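TbpB (Actinobacillus pleuropneumoniae, PDB 3HOL) probably binds host transferrin, serving as the surface lipoprotein component of a bacterial receptor that acquires iron. Local coordinates at residues Val10-Lys15 against Gly502-Val507; Asn335-Lys340 against Ala481-Gly486. One frame throughout, in Å; residues are numbered along the deposited sequence.

Contacts 1 and 2 lie with their centres about 8 Å apart, and two adjacent barrel strands, 495-508 and 483-492, carry one side of each. In contact 1 the chain just past strand 7-9 makes one last backbone bond to the first of these and then leaves it; in contact 2 the turn before strand 339-346, in the C-lobe handle region, is held by Glu483 of the second. The barrel halves meet where Gln505 N lies 2.8 Å from Ala482 O, a probable hydrogen bond just before strand 483-492. Between the other two segments, Lys15 N lies 2.8 Å from Glu337 OE2, again a probable hydrogen bond. Lys504 CE also packs 3.2 Å from Asn335 O, so N-terminal segment, handle and barrel meet at one place.

Contact 1 of 2, residues Val10-Lys15 against Gly502-Val507; sequences VETAKK and GAKQQV
Val10 donates its backbone N-H to Gln505 O at 3.0 Å in an almost straight bond (176°), the donor standing 29° off the carbonyl plane, and this carries the antiparallel pairing of strands 7-9 and 495-508 just past the end of the short strand. Beyond it the chain leaves the barrel strand and runs on as a loop. The valine side chain supplies most of the remaining contact. With CG1 opposite the backbone N (chi1 172°), the other methyl, CG2, is turned to the side of that N, the same side from which the backbone bond is made. Val10 CG2 therefore presses on the peptide group between Gln506 and Val507, tightly, at 3.1 Å from Gln506 O. It also meets Val507 CB at 3.6 Å, while the CG1 branch of Val507 lies alongside Val10 CA. The extended chain of Gln505 brings its amide NE2 to within 3.7 Å of Val10 CG2. Branched valines suit this place because they cover the backbone without asking for polar partners. Lys504, one residue before the bonded carbonyl, is directed at the loop; bends in the middle of its chain bring CE to 4.1 Å from Val10 O, beyond the oxygen end of the carbonyl. Its ammonium NZ is set close against Thr12 CG2 at 3.1 Å, a tight contact and not a polar bond. Further along the loop, Lys15 makes a salt bridge with Glu363. The chemistry across the contact is accordingly divided: one directional backbone bond fixes where the segment sits on the strand, and the rest is close packing, apolar around Val10 and with the ammonium end of Lys504 against a methyl at Thr12, without any ion pair between the two segments.

Contact 2 of 2, residues Asn335-Lys340 against Ala481-Gly486; sequences NLEYMK and AAELGG
Glu483 reaches from its barrel strand to the turn Leu336-Met339 and grips it by two consecutive backbone amides. With CG beside its own backbone N and the chain extended beyond it, the carboxylate reaches the turn. Glu483 OE2 takes the N-H of Glu337 at 2.6 Å, nearly straight at 177°. Glu483 OE1 accepts from Tyr338 N at 2.9 Å. Both donors arrive on the syn sides of the oxygens, a little out of the carboxylate plane. A two-oxygen acceptor suits the task: one side chain satisfies two neighbouring N-H groups, and they in turn fix the rotation of a buried carboxylate whose negative charge they would be expected to stabilise. Three side chains then wall the glutamate in. The Tyr338 ring crosses it at about a right angle, its plane 56° from that of the carboxylate, with Glu483 OE2 at the ring edge 3.7 Å from Tyr338 CD2. Leu336 passes obliquely, its CD2 methyl 3.8 Å from Glu483 CG, so that an aliphatic branch covers the glutamate's own aliphatic part. Met339 departs between its backbone N and carbonyl carbon (chi1 59°), passing CG by Glu483 OE1 at 3.5 Å before bending at the end. Its sulfur SD stands 3.3 Å from Leu484 O, and its methyl CE lies over the bare CA of Gly485 at 3.9 Å; a flexible thioether can follow this course along the strand. The Glu337 carboxylate turns away toward Lys15. The turn links strand 325-332 to strand 339-346, whose partner 356-363 receives Met339 on Leu360, while Glu483 begins the barrel strand between 470-477, which supplies Tyr477 against Tyr338 and Met339, and 495-508, which brings Lys504 against Leu336 and Glu483.

Contact 1 of 2, residues Val10-Lys15 against Gly502-Val507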
ATOM      1  N   VAL A  10      15.971 -22.155 -10.390  1.00 34.39           N
ATOM      2  CA  VAL A  10      14.813 -22.988 -10.672  1.00 34.50           C
ATOM      3  C   VAL A  10      13.888 -22.269 -11.674  1.00 34.20           C
ATOM      4  O   VAL A  10      13.705 -21.055 -11.608  1.00 33.33           O
ATOM      5  CB  VAL A  10      14.037 -23.353  -9.376  1.00 34.47           C
ATOM      6  CG1 VAL A  10      12.700 -24.059  -9.715  1.00 35.47           C
ATOM      7  CG2 VAL A  10      14.898 -24.213  -8.432  1.00 34.68           C
ATOM      8  N   GLU A  11      13.346 -23.024 -12.625  1.00 34.68           N
ATOM      9  CA  GLU A  11      12.378 -22.496 -13.577  1.00 35.07           C
ATOM     10  C   GLU A  11      11.041 -22.364 -12.890  1.00 34.87           C
ATOM     11  O   GLU A  11      10.533 -23.301 -12.303  1.00 34.80           O
ATOM     12  CB  GLU A  11      12.252 -23.378 -14.819  1.00 35.53           C
ATOM     13  CG  GLU A  11      13.462 -23.306 -15.732  1.00 37.80           C
ATOM     14  CD  GLU A  11      13.488 -22.068 -16.630  1.00 41.52           C
ATOM     15  OE1 GLU A  11      14.440 -21.990 -17.427  1.00 44.46           O
ATOM     16  OE2 GLU A  11      12.578 -21.196 -16.573  1.00 41.34           O
ATOM     17  N   THR A  12      10.492 -21.169 -12.955  1.00 35.05           N
ATOM     18  CA  THR A  12       9.279 -20.856 -12.258  1.00 35.47           C
ATOM     19  C   THR A  12       8.408 -20.070 -13.223  1.00 35.47           C
ATOM     20  O   THR A  12       8.922 -19.239 -13.963  1.00 35.71           O
ATOM     21  CB  THR A  12       9.598 -20.019 -11.008  1.00 35.34           C
ATOM     22  OG1 THR A  12       8.402 -19.831 -10.251  1.00 38.11           O
ATOM     23  CG2 THR A  12      10.177 -18.656 -11.377  1.00 34.61           C
ATOM     24  N   ALA A  13       7.109 -20.354 -13.234  1.00 35.39           N
ATOM     25  CA  ALA A  13       6.136 -19.531 -13.960  1.00 35.87           C
ATOM     26  C   ALA A  13       6.368 -18.027 -13.715  1.00 36.01           C
ATOM     27  O   ALA A  13       6.693 -17.610 -12.597  1.00 35.92           O
ATOM     28  CB  ALA A  13       4.726 -19.917 -13.538  1.00 36.17           C
ATOM     29  N   LYS A  14       6.231 -17.203 -14.741  1.00 35.70           N
ATOM     30  CA  LYS A  14       6.391 -15.774 -14.504  1.00 36.12           C
ATOM     31  C   LYS A  14       5.117 -15.210 -13.863  1.00 35.40           C
ATOM     32  O   LYS A  14       4.039 -15.769 -14.051  1.00 35.87           O
ATOM     33  CB  LYS A  14       6.793 -15.030 -15.783  1.00 36.12           C
ATOM     34  CG  LYS A  14       5.642 -14.642 -16.692  1.00 38.38           C
ATOM     35  CD  LYS A  14       6.157 -14.119 -18.033  1.00 40.46           C
ATOM     36  CE  LYS A  14       4.995 -13.862 -19.002  1.00 42.46           C
ATOM     37  NZ  LYS A  14       3.880 -14.854 -18.868  1.00 43.90           N
ATOM     38  N   LYS A  15       5.247 -14.133 -13.084  1.00 34.67           N
ATOM     39  CA  LYS A  15       4.093 -13.520 -12.424  1.00 34.17           C
ATOM     40  C   LYS A  15       3.131 -13.067 -13.505  1.00 35.13           C
ATOM     41  O   LYS A  15       3.535 -12.364 -14.416  1.00 34.26           O
ATOM     42  CB  LYS A  15       4.512 -12.311 -11.591  1.00 33.22           C
ATOM     43  CG  LYS A  15       3.390 -11.687 -10.747  1.00 30.73           C
ATOM     44  CD  LYS A  15       3.928 -10.574  -9.821  1.00 26.57           C
ATOM     45  CE  LYS A  15       2.807  -9.993  -8.979  1.00 27.39           C
ATOM     46  NZ  LYS A  15       3.174  -8.728  -8.265  1.00 25.37           N
ATOM     47  N   GLY A 502      18.625 -10.414  -1.666  1.00 16.87           N
ATOM     48  CA  GLY A 502      17.597 -11.229  -2.275  1.00 17.93           C
ATOM     49  C   GLY A 502      18.255 -12.422  -2.964  1.00 19.16           C
ATOM     50  O   GLY A 502      19.407 -12.318  -3.352  1.00 18.16           O
ATOM     51  N   ALA A 503      17.528 -13.538  -3.082  1.00 19.75           N
ATOM     52  CA  ALA A 503      18.074 -14.783  -3.644  1.00 21.47           C
ATOM     53  C   ALA A 503      16.977 -15.662  -4.240  1.00 22.21           C
ATOM     54  O   ALA A 503      15.868 -15.697  -3.729  1.00 22.12           O
ATOM     55  CB  ALA A 503      18.854 -15.566  -2.566  1.00 21.02           C
ATOM     56  N   LYS A 504      17.321 -16.380  -5.309  1.00 23.00           N
ATOM     57  CA  LYS A 504      16.389 -17.241  -6.017  1.00 23.84           C
ATOM     58  C   LYS A 504      16.739 -18.694  -5.688  1.00 23.67           C
ATOM     59  O   LYS A 504      17.917 -19.028  -5.622  1.00 23.27           O
ATOM     60  CB  LYS A 504      16.524 -16.998  -7.523  1.00 24.93           C
ATOM     61  CG  LYS A 504      15.716 -17.954  -8.373  1.00 27.48           C
ATOM     62  CD  LYS A 504      14.312 -17.479  -8.590  1.00 32.84           C
ATOM     63  CE  LYS A 504      14.089 -17.248 -10.075  1.00 36.87           C
ATOM     64  NZ  LYS A 504      12.639 -17.161 -10.361  1.00 39.20           N
ATOM     65  N   GLN A 505      15.718 -19.525  -5.445  1.00 23.90           N
ATOM     66  CA  GLN A 505      15.874 -20.978  -5.265  1.00 25.11           C
ATOM     67  C   GLN A 505      16.604 -21.552  -6.489  1.00 26.10           C
ATOM     68  O   GLN A 505      16.433 -21.079  -7.614  1.00 26.05           O
ATOM     69  CB  GLN A 505      14.508 -21.658  -5.071  1.00 24.51           C
ATOM     70  CG  GLN A 505      14.532 -23.013  -4.329  1.00 24.63           C
ATOM     71  CD  GLN A 505      13.154 -23.697  -4.294  1.00 28.51           C
ATOM     72  OE1 GLN A 505      12.419 -23.637  -3.291  1.00 28.71           O
ATOM     73  NE2 GLN A 505      12.801 -24.346  -5.393  1.00 27.74           N
ATOM     74  N   GLN A 506      17.455 -22.536  -6.237  1.00 28.45           N
ATOM     75  CA  GLN A 506      18.285 -23.157  -7.267  1.00 30.53           C
ATOM     76  C   GLN A 506      17.832 -24.588  -7.520  1.00 32.33           C
ATOM     77  O   GLN A 506      17.182 -25.215  -6.671  1.00 31.09           O
ATOM     78  CB  GLN A 506      19.750 -23.199  -6.822  1.00 30.77           C
ATOM     79  CG  GLN A 506      20.398 -21.846  -6.589  1.00 31.85           C
ATOM     80  CD  GLN A 506      20.404 -20.976  -7.834  1.00 34.74           C
ATOM     81  OE1 GLN A 506      19.681 -19.982  -7.921  1.00 34.14           O
ATOM     82  NE2 GLN A 506      21.224 -21.347  -8.806  1.00 36.08           N
ATOM     83  N   VAL A 507      18.183 -25.092  -8.697  1.00 34.76           N
ATOM     84  CA  VAL A 507      18.078 -26.524  -8.986  1.00 37.73           C
ATOM     85  C   VAL A 507      19.459 -26.982  -9.487  1.00 39.18           C
ATOM     86  O   VAL A 507      20.193 -26.187 -10.092  1.00 39.44           O
ATOM     87  CB  VAL A 507      16.890 -26.831  -9.987  1.00 37.53           C
ATOM     88  CG1 VAL A 507      17.124 -26.187 -11.360  1.00 38.84           C
ATOM     89  CG2 VAL A 507      16.634 -28.328 -10.127  1.00 38.22           C
TER

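Contact 2 of 2, residues Asn335-Lys340 against Ala481-Gly486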
ATOM      1  N   ASN A 335      15.744 -11.389 -12.414  1.00 20.75           N
ATOM      2  CA  ASN A 335      15.350 -12.773 -12.174  1.00 20.92           C
ATOM      3  C   ASN A 335      14.461 -12.975 -10.934  1.00 20.99           C
ATOM      4  O   ASN A 335      14.165 -14.117 -10.552  1.00 21.32           O
ATOM      5  CB  ASN A 335      16.594 -13.671 -12.092  1.00 21.45           C
ATOM      6  CG  ASN A 335      17.428 -13.424 -10.819  1.00 22.04           C
ATOM      7  OD1 ASN A 335      17.568 -12.300 -10.352  1.00 22.92           O
ATOM      8  ND2 ASN A 335      17.990 -14.478 -10.286  1.00 23.39           N
ATOM      9  N   LEU A 336      14.035 -11.875 -10.301  1.00 19.40           N
ATOM     10  CA  LEU A 336      13.122 -11.960  -9.156  1.00 18.32           C
ATOM     11  C   LEU A 336      11.829 -11.265  -9.533  1.00 17.58           C
ATOM     12  O   LEU A 336      11.864 -10.142 -10.046  1.00 17.30           O
ATOM     13  CB  LEU A 336      13.724 -11.291  -7.918  1.00 18.39           C
ATOM     14  CG  LEU A 336      15.056 -11.884  -7.438  1.00 18.89           C
ATOM     15  CD1 LEU A 336      15.721 -10.990  -6.334  1.00 17.53           C
ATOM     16  CD2 LEU A 336      14.851 -13.310  -6.967  1.00 17.38           C
ATOM     17  N   GLU A 337      10.704 -11.944  -9.321  1.00 17.61           N
ATOM     18  CA  GLU A 337       9.391 -11.434  -9.754  1.00 17.87           C
ATOM     19  C   GLU A 337       8.505 -10.941  -8.598  1.00 17.13           C
ATOM     20  O   GLU A 337       7.542 -10.178  -8.822  1.00 16.73           O
ATOM     21  CB  GLU A 337       8.657 -12.538 -10.508  1.00 19.67           C
ATOM     22  CG  GLU A 337       9.374 -13.001 -11.807  1.00 23.66           C
ATOM     23  CD  GLU A 337       8.728 -12.405 -13.031  1.00 31.77           C
ATOM     24  OE1 GLU A 337       9.441 -11.858 -13.902  1.00 37.22           O
ATOM     25  OE2 GLU A 337       7.488 -12.453 -13.118  1.00 34.12           O
ATOM     26  N   TYR A 338       8.814 -11.371  -7.368  1.00 14.91           N
ATOM     27  CA  TYR A 338       7.915 -11.103  -6.218  1.00 14.45           C
ATOM     28  C   TYR A 338       8.559 -10.250  -5.110  1.00 13.66           C
ATOM     29  O   TYR A 338       7.967 -10.100  -4.021  1.00 13.32           O
ATOM     30  CB  TYR A 338       7.373 -12.416  -5.643  1.00 13.77           C
ATOM     31  CG  TYR A 338       6.563 -13.201  -6.669  1.00 16.91           C
ATOM     32  CD1 TYR A 338       5.216 -12.947  -6.850  1.00 17.56           C
ATOM     33  CD2 TYR A 338       7.177 -14.172  -7.489  1.00 18.60           C
ATOM     34  CE1 TYR A 338       4.470 -13.652  -7.788  1.00 19.53           C
ATOM     35  CE2 TYR A 338       6.442 -14.878  -8.436  1.00 20.37           C
ATOM     36  CZ  TYR A 338       5.088 -14.622  -8.566  1.00 20.60           C
ATOM     37  OH  TYR A 338       4.359 -15.295  -9.500  1.00 20.83           O
ATOM     38  N   MET A 339       9.746  -9.715  -5.412  1.00 11.74           N
ATOM     39  CA  MET A 339      10.494  -8.809  -4.535  1.00 13.16           C
ATOM     40  C   MET A 339      11.394  -7.928  -5.388  1.00 13.18           C
ATOM     41  O   MET A 339      11.655  -8.241  -6.540  1.00 13.82           O
ATOM     42  CB  MET A 339      11.338  -9.600  -3.510  1.00 13.62           C
ATOM     43  CG  MET A 339      12.389 -10.581  -4.123  1.00 14.25           C
ATOM     44  SD  MET A 339      13.667 -11.037  -2.917  1.00 17.98           S
ATOM     45  CE  MET A 339      14.159  -9.439  -2.228  1.00 15.47           C
ATOM     46  N   LYS A 340      11.840  -6.815  -4.809  1.00 13.91           N
ATOM     47  CA  LYS A 340      12.770  -5.862  -5.420  1.00 14.08           C
ATOM     48  C   LYS A 340      13.584  -5.290  -4.279  1.00 13.94           C
ATOM     49  O   LYS A 340      13.044  -5.102  -3.181  1.00 11.86           O
ATOM     50  CB  LYS A 340      12.000  -4.694  -6.049  1.00 14.61           C
ATOM     51  CG  LYS A 340      11.302  -5.008  -7.385  1.00 18.62           C
ATOM     52  CD  LYS A 340      12.338  -5.119  -8.515  1.00 24.98           C
ATOM     53  CE  LYS A 340      11.715  -5.185  -9.911  1.00 26.68           C
ATOM     54  NZ  LYS A 340      11.792  -6.586 -10.404  1.00 30.35           N
ATOM     55  N   ALA A 481       7.489 -19.862  -2.584  1.00 20.84           N
ATOM     56  CA  ALA A 481       8.646 -19.482  -1.764  1.00 20.27           C
ATOM     57  C   ALA A 481       9.987 -19.673  -2.476  1.00 20.53           C
ATOM     58  O   ALA A 481      11.015 -19.919  -1.823  1.00 21.44           O
ATOM     59  CB  ALA A 481       8.645 -20.216  -0.402  1.00 20.22           C
ATOM     60  N   ALA A 482       9.979 -19.515  -3.800  1.00 20.57           N
ATOM     61  CA  ALA A 482      11.172 -19.665  -4.627  1.00 20.43           C
ATOM     62  C   ALA A 482      12.085 -18.453  -4.562  1.00 19.84           C
ATOM     63  O   ALA A 482      13.165 -18.460  -5.156  1.00 20.46           O
ATOM     64  CB  ALA A 482      10.767 -19.924  -6.098  1.00 20.07           C
ATOM     65  N   GLU A 483      11.633 -17.387  -3.898  1.00 18.75           N
ATOM     66  CA  GLU A 483      12.450 -16.194  -3.697  1.00 18.35           C
ATOM     67  C   GLU A 483      12.501 -15.893  -2.206  1.00 17.50           C
ATOM     68  O   GLU A 483      11.517 -16.110  -1.479  1.00 17.02           O
ATOM     69  CB  GLU A 483      11.876 -14.989  -4.476  1.00 18.51           C
ATOM     70  CG  GLU A 483      11.691 -15.272  -6.007  1.00 19.54           C
ATOM     71  CD  GLU A 483      11.123 -14.110  -6.805  1.00 21.11           C
ATOM     72  OE1 GLU A 483      10.938 -13.031  -6.231  1.00 15.67           O
ATOM     73  OE2 GLU A 483      10.878 -14.248  -8.037  1.00 19.25           O
ATOM     74  N   LEU A 484      13.644 -15.410  -1.757  1.00 16.64           N
ATOM     75  CA  LEU A 484      13.782 -14.941  -0.360  1.00 16.66           C
ATOM     76  C   LEU A 484      14.561 -13.639  -0.326  1.00 16.00           C
ATOM     77  O   LEU A 484      15.313 -13.317  -1.269  1.00 15.39           O
ATOM     78  CB  LEU A 484      14.400 -16.003   0.579  1.00 16.43           C
ATOM     79  CG  LEU A 484      15.894 -16.401   0.496  1.00 17.40           C
ATOM     80  CD1 LEU A 484      16.860 -15.417   1.143  1.00 13.68           C
ATOM     81  CD2 LEU A 484      16.105 -17.754   1.109  1.00 17.43           C
ATOM     82  N   GLY A 485      14.359 -12.866   0.739  1.00 15.09           N
ATOM     83  CA  GLY A 485      15.076 -11.606   0.895  1.00 14.82           C
ATOM     84  C   GLY A 485      15.036 -11.152   2.341  1.00 15.44           C
ATOM     85  O   GLY A 485      14.244 -11.665   3.141  1.00 16.39           O
ATOM     86  N   GLY A 486      15.860 -10.174   2.689  1.00 16.12           N
ATOM     87  CA  GLY A 486      15.807  -9.636   4.044  1.00 16.58           C
ATOM     88  C   GLY A 486      16.805  -8.519   4.225  1.00 16.54           C
ATOM     89  O   GLY A 486      17.407  -8.040   3.262  1.00 17.15           O
TER